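PDB 2GU1: zinc peptidase from Vibrio cholerae, which cuts the peptide cross-links between adjacent peptidoglycan strands as a zinc-dependent DD-endopeptidase, probably letting new glycans enter the growing cell wall. Local coordinates for residues I31-K34 against I35-V38; T80-N83 against D84-S88; N108-F111 against S112-A115; V125-I128 against T129-K133; I284-K287 against K288-V292. All blocks are in the same frame, centred on the assembly; numbering follows the deposited sequence.

How the interactions relate
All five contacts are local, and they follow one another along the chain without nesting or crossing. Interaction 1 lies on helix 29-38 of the LysM-like domain. Interaction 2 closes the tight loop between strands 75-81 and 87-93 of the same domain. These two touch where I35 and K34 meet F87, so the helix is tied to its sheet. Interaction 3 starts helix 111-117 and interaction 4 runs along helix 122-132, both in the Csd3-type second domain; F111 packs on I128 and joins them. Interaction 5 turns the chain into strand 291-292 of the M23 peptidase domain. It touches none of the others.

Interaction 1. Residues I31-K34 against I35-V38; sequences ILQK and ILSV
L32 and L36 meet through their methyl groups, one turn apart on the same side of the helix. Their side chains cross at a slant. The closest approach is L32 CD1 to L36 CD1, 3.7 Å. The other methyl of L36 does different work. L36 CD2 lies 3.6 Å from Q33 OE1, so it sits against the amide end of Q33 as well as near L32. Q33 reaches it because its chain bends at the second torsion (chi2 -33°), which turns the amide back toward the leucine methyl. L36 is therefore flanked by an apolar neighbour four residues back and a polar one three residues back. This is the usual i to i+3 and i to i+4 pattern of an alpha helix, here most of helix 29-38 in the LysM-like domain. The backbone carries it with bonds from I35 N to I31 O, L36 N to L32 O, S37 N to Q33 O and V38 N to K34 O. The L36 N to L32 O bond is the shorter and straighter of the first two, at 2.9 Å and 166° at the hydrogen. On another side, K34 curls through two bends, and K34 NZ stops 4.0 Å from S37 OG. V38 sets CG1 3.6 Å from K34 O. I35 faces the domain interior, touching F22 of helix 18-24, Y79 and F87. L32 also packs on helix 18-24, through L18, S19 and F22. L36 and Q33 instead meet Y261 of the peptidase domain.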
# COMPACT_ATOMS: atom_id res chain seq x y z
N ILE A 31 22.37 1.71 -14.42
CA ILE A 31 21.13 2.45 -14.64
C ILE A 31 20.03 1.87 -13.76
O ILE A 31 19.19 2.60 -13.25
CB ILE A 31 20.71 2.38 -16.12
CG1 ILE A 31 21.77 3.05 -17.00
CG2 ILE A 31 19.34 3.01 -16.30
CD1 ILE A 31 22.08 4.49 -16.65
N LEU A 32 20.04 0.56 -13.60
CA LEU A 32 19.07 -0.08 -12.72
C LEU A 32 19.23 0.56 -11.33
O LEU A 32 18.25 0.95 -10.69
CB LEU A 32 19.34 -1.58 -12.64
CG LEU A 32 18.57 -2.30 -11.54
CD1 LEU A 32 17.10 -2.02 -11.69
CD2 LEU A 32 18.86 -3.80 -11.61
N GLN A 33 20.47 0.69 -10.88
CA GLN A 33 20.76 1.27 -9.56
C GLN A 33 20.28 2.72 -9.40
O GLN A 33 19.90 3.14 -8.30
CB GLN A 33 22.26 1.20 -9.25
CG GLN A 33 22.78 -0.22 -9.05
CD GLN A 33 21.74 -1.12 -8.41
OE1 GLN A 33 21.05 -1.88 -9.11
NE2 GLN A 33 21.58 -1.02 -7.10
N LYS A 34 20.31 3.50 -10.47
CA LYS A 34 19.85 4.88 -10.38
C LYS A 34 18.33 4.93 -10.22
O LYS A 34 17.79 5.82 -9.55
CB LYS A 34 20.27 5.68 -11.62
CG LYS A 34 21.78 5.92 -11.73
CD LYS A 34 22.37 6.39 -10.39
CE LYS A 34 21.65 7.62 -9.83
NZ LYS A 34 22.00 7.89 -8.39
N ILE A 35 17.64 3.97 -10.83
CA ILE A 35 16.19 3.89 -10.73
C ILE A 35 15.81 3.43 -9.32
O ILE A 35 14.91 3.99 -8.70
CB ILE A 35 15.62 2.90 -11.78
CG1 ILE A 35 15.82 3.47 -13.19
CG2 ILE A 35 14.15 2.61 -11.51
CD1 ILE A 35 15.18 4.83 -13.42
N LEU A 36 16.51 2.42 -8.82
CA LEU A 36 16.26 1.89 -7.48
C LEU A 36 16.53 2.98 -6.45
O LEU A 36 15.82 3.11 -5.45
CB LEU A 36 17.17 0.68 -7.23
CG LEU A 36 16.58 -0.72 -7.42
CD1 LEU A 36 15.58 -0.75 -8.55
CD2 LEU A 36 17.72 -1.70 -7.65
N SER A 37 17.57 3.78 -6.70
CA SER A 37 17.96 4.87 -5.81
C SER A 37 16.87 5.92 -5.63
O SER A 37 16.56 6.33 -4.51
CB SER A 37 19.23 5.55 -6.33
OG SER A 37 19.62 6.58 -5.44
N VAL A 38 16.30 6.38 -6.74
CA VAL A 38 15.26 7.39 -6.62
C VAL A 38 13.98 6.76 -6.08
O VAL A 38 13.18 7.43 -5.43
CB VAL A 38 15.00 8.09 -7.99
CG1 VAL A 38 14.47 7.10 -9.00
CG2 VAL A 38 14.02 9.26 -7.79

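Interaction 2. Residues T80-N83 against D84-S88; sequences TREN and DGSFS
R81 sets its CB over the ring of F87 where the beta hairpin of strands 75-81 and 87-93 is most tightly packed. The two form an antiparallel non-hydrogen-bonded pair. R81 CB stands 3.8 Å from the ring centroid, a CH-pi contact over the face. The guanidinium is turned almost perpendicular to the ring and goes on to a salt bridge with D59. Beside them, T80 and S88 form the hydrogen-bonded pair, with T80 N to S88 O at 2.8 Å and S88 N to T80 O at 2.6 Å. The turn end is the solvent side, though still well bonded: E82 N meets S86 O at 2.6 Å. A type I turn from E82 to G85 is closed by G85 N to E82 O, with G85 at positive phi (94°). Here D84 makes an Asx turn: D84 OD2 accepts from S86 N, above the carboxylate plane, and from S86 OG at 2.7 Å, on the syn side and displaced to the same face. D84 OD1 turns to R228 in a salt bridge. E82 bends back at chi2 (-66°), and S88 OG donates to E82 OE2 at 2.6 Å, on the anti side of the carboxylate.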
# COMPACT_ATOMS: atom_id res chain seq x y z
N THR A 80 12.59 10.26 -14.75
CA THR A 80 13.32 10.99 -15.78
C THR A 80 14.81 11.17 -15.50
O THR A 80 15.20 11.55 -14.39
CB THR A 80 12.70 12.38 -16.00
OG1 THR A 80 11.32 12.22 -16.36
CG2 THR A 80 13.41 13.12 -17.12
N ARG A 81 15.64 10.91 -16.51
CA ARG A 81 17.08 11.07 -16.37
C ARG A 81 17.46 12.54 -16.41
O ARG A 81 16.97 13.30 -17.26
CB ARG A 81 17.83 10.30 -17.47
CG ARG A 81 19.34 10.50 -17.41
CD ARG A 81 20.11 9.42 -18.16
NE ARG A 81 19.80 9.38 -19.58
CZ ARG A 81 20.02 10.38 -20.44
NH1 ARG A 81 20.57 11.51 -20.02
NH2 ARG A 81 19.70 10.23 -21.72
N GLU A 82 18.32 12.95 -15.49
CA GLU A 82 18.78 14.33 -15.39
C GLU A 82 20.17 14.48 -16.02
O GLU A 82 20.88 13.50 -16.24
CB GLU A 82 18.84 14.76 -13.91
CG GLU A 82 17.49 14.79 -13.19
CD GLU A 82 16.55 15.86 -13.72
OE1 GLU A 82 17.03 16.76 -14.46
OE2 GLU A 82 15.35 15.82 -13.40
N ASN A 83 20.56 15.72 -16.32
CA ASN A 83 21.86 15.95 -16.93
C ASN A 83 23.00 15.40 -16.07
O ASN A 83 24.04 15.00 -16.60
CB ASN A 83 22.08 17.45 -17.18
CG ASN A 83 21.25 17.98 -18.33
OD1 ASN A 83 21.30 17.45 -19.44
ND2 ASN A 83 20.48 19.03 -18.07
N ASP A 84 22.80 15.38 -14.76
CA ASP A 84 23.84 14.88 -13.87
C ASP A 84 23.90 13.36 -13.81
O ASP A 84 24.68 12.79 -13.06
CB ASP A 84 23.67 15.46 -12.46
CG ASP A 84 22.37 15.05 -11.80
OD1 ASP A 84 22.12 15.48 -10.66
OD2 ASP A 84 21.59 14.30 -12.43
N GLY A 85 23.06 12.70 -14.60
CA GLY A 85 23.05 11.24 -14.62
C GLY A 85 22.04 10.59 -13.69
O GLY A 85 21.71 9.42 -13.85
N SER A 86 21.56 11.34 -12.70
CA SER A 86 20.58 10.81 -11.76
C SER A 86 19.20 10.84 -12.40
O SER A 86 19.00 11.43 -13.46
CB SER A 86 20.56 11.65 -10.48
OG SER A 86 20.01 12.93 -10.73
N PHE A 87 18.24 10.19 -11.75
CA PHE A 87 16.87 10.16 -12.23
C PHE A 87 15.97 10.87 -11.24
O PHE A 87 16.13 10.72 -10.03
CB PHE A 87 16.38 8.71 -12.39
CG PHE A 87 16.71 8.10 -13.73
CD1 PHE A 87 15.72 7.94 -14.69
CD2 PHE A 87 18.01 7.70 -14.02
CE1 PHE A 87 16.02 7.38 -15.93
CE2 PHE A 87 18.32 7.15 -15.26
CZ PHE A 87 17.32 6.99 -16.22
N SER A 88 15.03 11.66 -11.76
CA SER A 88 14.08 12.38 -10.92
C SER A 88 12.72 11.70 -11.05
O SER A 88 12.41 11.09 -12.08
CB SER A 88 13.99 13.85 -11.35
OG SER A 88 13.67 13.96 -12.72

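Interaction 3. Residues N108-F111 against S112-A115; sequences NGSF and SVSA
S110 and F111 offer their carbonyls to the first turn of helix 111-117. S110 stands at the N-cap position, after a loop without regular structure. S114 N bonds to S110 O at 2.9 Å, nearly straight (174° at the hydrogen). A115 N bonds to F111 O at 2.7 Å with a more bent geometry (147°). S110 holds its hydroxyl between its own N and carbonyl carbon. This places S110 OG 3.3 Å from V113 CG2, so the oxygen rests against a methyl three residues on. S114 sends its hydroxyl back to the carbonyl of E106, a bond that ties the turn to strand 97-106. This first turn, with a serine at its N-cap position, belongs to the Csd3-type second domain. F111 and A115 are the buried pair. A115 CB lies over one face of the F111 ring, 4.2 Å from the centroid and offset toward the rim, as a CH-pi contact. The phenyl gets there because F111 CG is anti to the backbone N (chi1 168°). F148 and F172 meet the F111 ring edge-to-face, and I128 of the next helix packs on it too. A115 and S112 both reach V125 of helix 122-132.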
# COMPACT_ATOMS: atom_id res chain seq x y z
N ASN A 108 -27.93 -19.09 0.01
CA ASN A 108 -28.47 -20.38 -0.44
C ASN A 108 -27.23 -21.22 -0.68
O ASN A 108 -27.27 -22.44 -0.79
CB ASN A 108 -29.25 -20.27 -1.75
CG ASN A 108 -30.21 -19.09 -1.76
OD1 ASN A 108 -30.72 -18.67 -0.72
ND2 ASN A 108 -30.48 -18.57 -2.95
N GLY A 109 -26.13 -20.50 -0.82
CA GLY A 109 -24.82 -21.09 -0.94
C GLY A 109 -24.40 -20.45 0.37
O GLY A 109 -25.27 -20.03 1.13
N SER A 110 -23.11 -20.35 0.66
CA SER A 110 -22.73 -19.67 1.89
C SER A 110 -22.49 -18.23 1.45
O SER A 110 -22.49 -17.95 0.25
CB SER A 110 -21.44 -20.27 2.44
OG SER A 110 -20.42 -20.23 1.46
N PHE A 111 -22.31 -17.31 2.39
CA PHE A 111 -22.07 -15.92 2.01
C PHE A 111 -20.95 -15.81 0.97
O PHE A 111 -21.12 -15.16 -0.06
CB PHE A 111 -21.71 -15.06 3.22
CG PHE A 111 -21.18 -13.70 2.84
CD1 PHE A 111 -21.98 -12.78 2.16
CD2 PHE A 111 -19.85 -13.35 3.10
CE1 PHE A 111 -21.48 -11.55 1.74
CE2 PHE A 111 -19.34 -12.12 2.70
CZ PHE A 111 -20.15 -11.22 2.02
N SER A 112 -19.82 -16.44 1.25
CA SER A 112 -18.68 -16.37 0.33
C SER A 112 -19.00 -16.82 -1.09
O SER A 112 -18.66 -16.13 -2.05
CB SER A 112 -17.52 -17.21 0.87
OG SER A 112 -17.00 -16.64 2.06
N VAL A 113 -19.67 -17.96 -1.21
CA VAL A 113 -20.04 -18.50 -2.52
C VAL A 113 -21.01 -17.57 -3.24
O VAL A 113 -20.81 -17.24 -4.41
CB VAL A 113 -20.69 -19.89 -2.38
CG1 VAL A 113 -21.13 -20.40 -3.74
CG2 VAL A 113 -19.70 -20.85 -1.74
N SER A 114 -22.06 -17.17 -2.53
CA SER A 114 -23.08 -16.29 -3.08
C SER A 114 -22.50 -14.92 -3.46
O SER A 114 -22.92 -14.31 -4.44
CB SER A 114 -24.21 -16.11 -2.07
OG SER A 114 -25.22 -15.27 -2.59
N ALA A 115 -21.53 -14.45 -2.67
CA ALA A 115 -20.89 -13.16 -2.91
C ALA A 115 -20.04 -13.23 -4.18
O ALA A 115 -20.04 -12.29 -4.99
CB ALA A 115 -20.01 -12.78 -1.71

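Interaction 4. Residues V125-I128 against T129-K133; sequences VANI and TQVMK
V125 O takes the backbone N-H of T129 and may also receive its hydroxyl. T129 N to V125 O is 2.9 Å and nearly straight, 171° at the hydrogen. T129 OG1 lies 3.1 Å from V125 O and 3.0 Å from A126 O. It has one proton for two carbonyls, and which one takes it is not settled. The hydroxyl reaches both because it sits between its own N and carbonyl carbon (chi1 54°), folded back along the helix. The T129 methyl, CG2, then comes 3.4 Å from V125 O. A126 O is also the acceptor for Q130 N, so it too may be doubly engaged. One residue on, V131 N bonds to N127 O. The N127 side chain runs alongside that of V131, pointing the same way, and V131 CG2 lies 3.3 Å from N127 O. The side chains of N127 and Q130 cross at a slant, with their amide planes close to perpendicular. M132 N bonds to I128 O at 3.0 Å. M132 CG lies 3.4 Å from the same carbonyl, and the rest of its chain bends away toward A181, V179 and I170. I128 packs on I167 and I170. This is alpha-helical packing on helix 122-132, set against strands 160-173 and 179-183 of the second domain's antiparallel sheet, with a threonine hydroxyl turned back to the carbonyls of the preceding turn.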
# COMPACT_ATOMS: atom_id res chain seq x y z
N VAL A 125 -14.45 -10.17 -0.61
CA VAL A 125 -15.12 -11.06 0.34
C VAL A 125 -14.31 -11.09 1.64
O VAL A 125 -14.87 -11.06 2.73
CB VAL A 125 -15.24 -12.49 -0.22
CG1 VAL A 125 -15.80 -13.44 0.85
CG2 VAL A 125 -16.14 -12.48 -1.45
N ALA A 126 -12.99 -11.15 1.50
CA ALA A 126 -12.11 -11.16 2.67
C ALA A 126 -12.28 -9.86 3.46
O ALA A 126 -12.41 -9.88 4.68
CB ALA A 126 -10.66 -11.32 2.23
N ASN A 127 -12.27 -8.73 2.75
CA ASN A 127 -12.44 -7.43 3.40
C ASN A 127 -13.76 -7.41 4.16
O ASN A 127 -13.82 -6.98 5.32
CB ASN A 127 -12.40 -6.31 2.35
CG ASN A 127 -12.47 -4.91 2.97
OD1 ASN A 127 -12.18 -4.73 4.16
ND2 ASN A 127 -12.84 -3.92 2.17
N ILE A 128 -14.81 -7.90 3.52
CA ILE A 128 -16.13 -7.94 4.14
C ILE A 128 -16.16 -8.81 5.40
O ILE A 128 -16.63 -8.37 6.46
CB ILE A 128 -17.20 -8.45 3.15
CG1 ILE A 128 -17.38 -7.43 2.02
CG2 ILE A 128 -18.53 -8.68 3.87
CD1 ILE A 128 -18.30 -7.88 0.89
N THR A 129 -15.67 -10.05 5.30
CA THR A 129 -15.68 -10.93 6.46
C THR A 129 -14.81 -10.37 7.58
O THR A 129 -15.12 -10.54 8.76
CB THR A 129 -15.21 -12.37 6.08
OG1 THR A 129 -13.94 -12.32 5.43
CG2 THR A 129 -16.22 -13.03 5.16
N GLN A 130 -13.73 -9.68 7.21
CA GLN A 130 -12.82 -9.08 8.18
C GLN A 130 -13.55 -7.98 8.96
O GLN A 130 -13.57 -8.00 10.19
CB GLN A 130 -11.61 -8.47 7.46
CG GLN A 130 -10.73 -7.60 8.35
CD GLN A 130 -9.85 -6.64 7.54
OE1 GLN A 130 -10.36 -5.81 6.78
NE2 GLN A 130 -8.54 -6.76 7.71
N VAL A 131 -14.15 -7.04 8.24
CA VAL A 131 -14.88 -5.94 8.85
C VAL A 131 -16.03 -6.39 9.75
O VAL A 131 -16.20 -5.88 10.85
CB VAL A 131 -15.46 -4.99 7.77
CG1 VAL A 131 -16.45 -4.01 8.39
CG2 VAL A 131 -14.32 -4.23 7.09
N MET A 132 -16.81 -7.35 9.27
CA MET A 132 -17.98 -7.83 10.02
C MET A 132 -17.76 -8.98 11.00
O MET A 132 -18.72 -9.45 11.62
CB MET A 132 -19.08 -8.24 9.04
CG MET A 132 -19.46 -7.18 8.01
SD MET A 132 -20.06 -5.67 8.79
CE MET A 132 -21.72 -6.12 9.15
N LYS A 133 -16.52 -9.44 11.17
CA LYS A 133 -16.26 -10.58 12.05
C LYS A 133 -16.85 -10.56 13.46
O LYS A 133 -17.28 -11.59 13.97
CB LYS A 133 -14.76 -10.86 12.13
CG LYS A 133 -13.96 -9.86 12.92
CD LYS A 133 -12.57 -10.41 13.19
CE LYS A 133 -11.73 -9.45 14.02
NZ LYS A 133 -11.42 -8.21 13.26

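Interaction 5. Residues I284-K287 against K288-V292; sequences ILVK and KGQLV
Q290 reaches back across the turn to V286. Q290 CB lies 3.1 Å from K287 O, the carbonyl that also accepts from Q290 N. The CG follows anti to the backbone N (chi1 -179°), and the chain stays extended beyond it. Q290 CD then comes 3.8 Å from V286 CG1, and the two side chains cross at about a right angle. The amide end lies beside V286 and the start of K287. Behind it, Q290 N bonds to K287 O at 3.1 Å, with 154° at the hydrogen. That bond closes a type II beta turn from K287 to Q290, which leads the chain into strand 291-292 of the M23 peptidase domain. G289 takes the positive phi (79°) expected at the third position of such a turn. The backbone of G289 and Q290 bonds to V253 of the neighbouring strand 251-259. V286 and V292 are the buried pair, with V286 CG1 4.2 Å from V292 CG1; both touch I298, and V286 also packs on V253 and L266. K287 and K288 lie on the exposed side, where the K288 side chain packs on V256.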
# COMPACT_ATOMS: atom_id res chain seq x y z
N ILE A 284 13.99 -8.90 10.16
CA ILE A 284 12.53 -8.97 10.06
C ILE A 284 12.09 -10.26 10.76
O ILE A 284 12.58 -11.34 10.45
CB ILE A 284 12.07 -8.97 8.57
CG1 ILE A 284 12.25 -7.57 7.98
CG2 ILE A 284 10.60 -9.41 8.46
CD1 ILE A 284 11.94 -7.45 6.50
N LEU A 285 11.16 -10.13 11.70
CA LEU A 285 10.69 -11.28 12.48
C LEU A 285 9.35 -11.88 12.07
O LEU A 285 8.81 -12.74 12.77
CB LEU A 285 10.62 -10.89 13.96
CG LEU A 285 11.94 -10.50 14.63
CD1 LEU A 285 11.64 -9.97 16.03
CD2 LEU A 285 12.88 -11.70 14.70
N VAL A 286 8.81 -11.45 10.94
CA VAL A 286 7.53 -11.96 10.46
C VAL A 286 7.66 -12.34 8.99
O VAL A 286 8.66 -12.02 8.35
CB VAL A 286 6.40 -10.92 10.62
CG1 VAL A 286 6.06 -10.74 12.09
CG2 VAL A 286 6.83 -9.59 10.03
N LYS A 287 6.65 -13.01 8.46
CA LYS A 287 6.68 -13.41 7.06
C LYS A 287 5.40 -13.01 6.33
O LYS A 287 4.39 -12.69 6.97
CB LYS A 287 6.87 -14.93 6.95
CG LYS A 287 6.97 -15.43 5.52
CD LYS A 287 7.09 -16.94 5.44
CE LYS A 287 7.16 -17.40 3.99
NZ LYS A 287 5.96 -16.95 3.21
N LYS A 288 5.44 -13.03 5.00
CA LYS A 288 4.27 -12.69 4.20
C LYS A 288 3.07 -13.52 4.65
O LYS A 288 3.22 -14.67 5.04
CB LYS A 288 4.52 -12.98 2.72
CG LYS A 288 5.27 -11.90 1.97
CD LYS A 288 5.13 -12.11 0.47
CE LYS A 288 3.66 -12.08 0.05
NZ LYS A 288 3.46 -12.39 -1.40
N GLY A 289 1.89 -12.92 4.57
CA GLY A 289 0.68 -13.62 4.95
C GLY A 289 0.42 -13.71 6.44
O GLY A 289 -0.70 -13.99 6.87
N GLN A 290 1.45 -13.49 7.25
CA GLN A 290 1.28 -13.56 8.69
C GLN A 290 0.45 -12.39 9.19
O GLN A 290 0.66 -11.24 8.79
CB GLN A 290 2.64 -13.57 9.40
CG GLN A 290 2.53 -13.67 10.91
CD GLN A 290 3.88 -13.81 11.61
OE1 GLN A 290 3.94 -13.93 12.83
NE2 GLN A 290 4.96 -13.78 10.83
N LEU A 291 -0.52 -12.69 10.05
CA LEU A 291 -1.37 -11.66 10.62
C LEU A 291 -0.72 -11.19 11.91
O LEU A 291 -0.20 -11.99 12.68
CB LEU A 291 -2.77 -12.20 10.92
CG LEU A 291 -3.85 -11.94 9.87
CD1 LEU A 291 -3.41 -12.46 8.52
CD2 LEU A 291 -5.15 -12.61 10.32
N VAL A 292 -0.74 -9.88 12.14
CA VAL A 292 -0.14 -9.32 13.33
C VAL A 292 -1.14 -8.49 14.11
O VAL A 292 -2.17 -8.08 13.58
CB VAL A 292 1.08 -8.44 12.97
CG1 VAL A 292 2.16 -9.31 12.33
CG2 VAL A 292 0.67 -7.32 12.03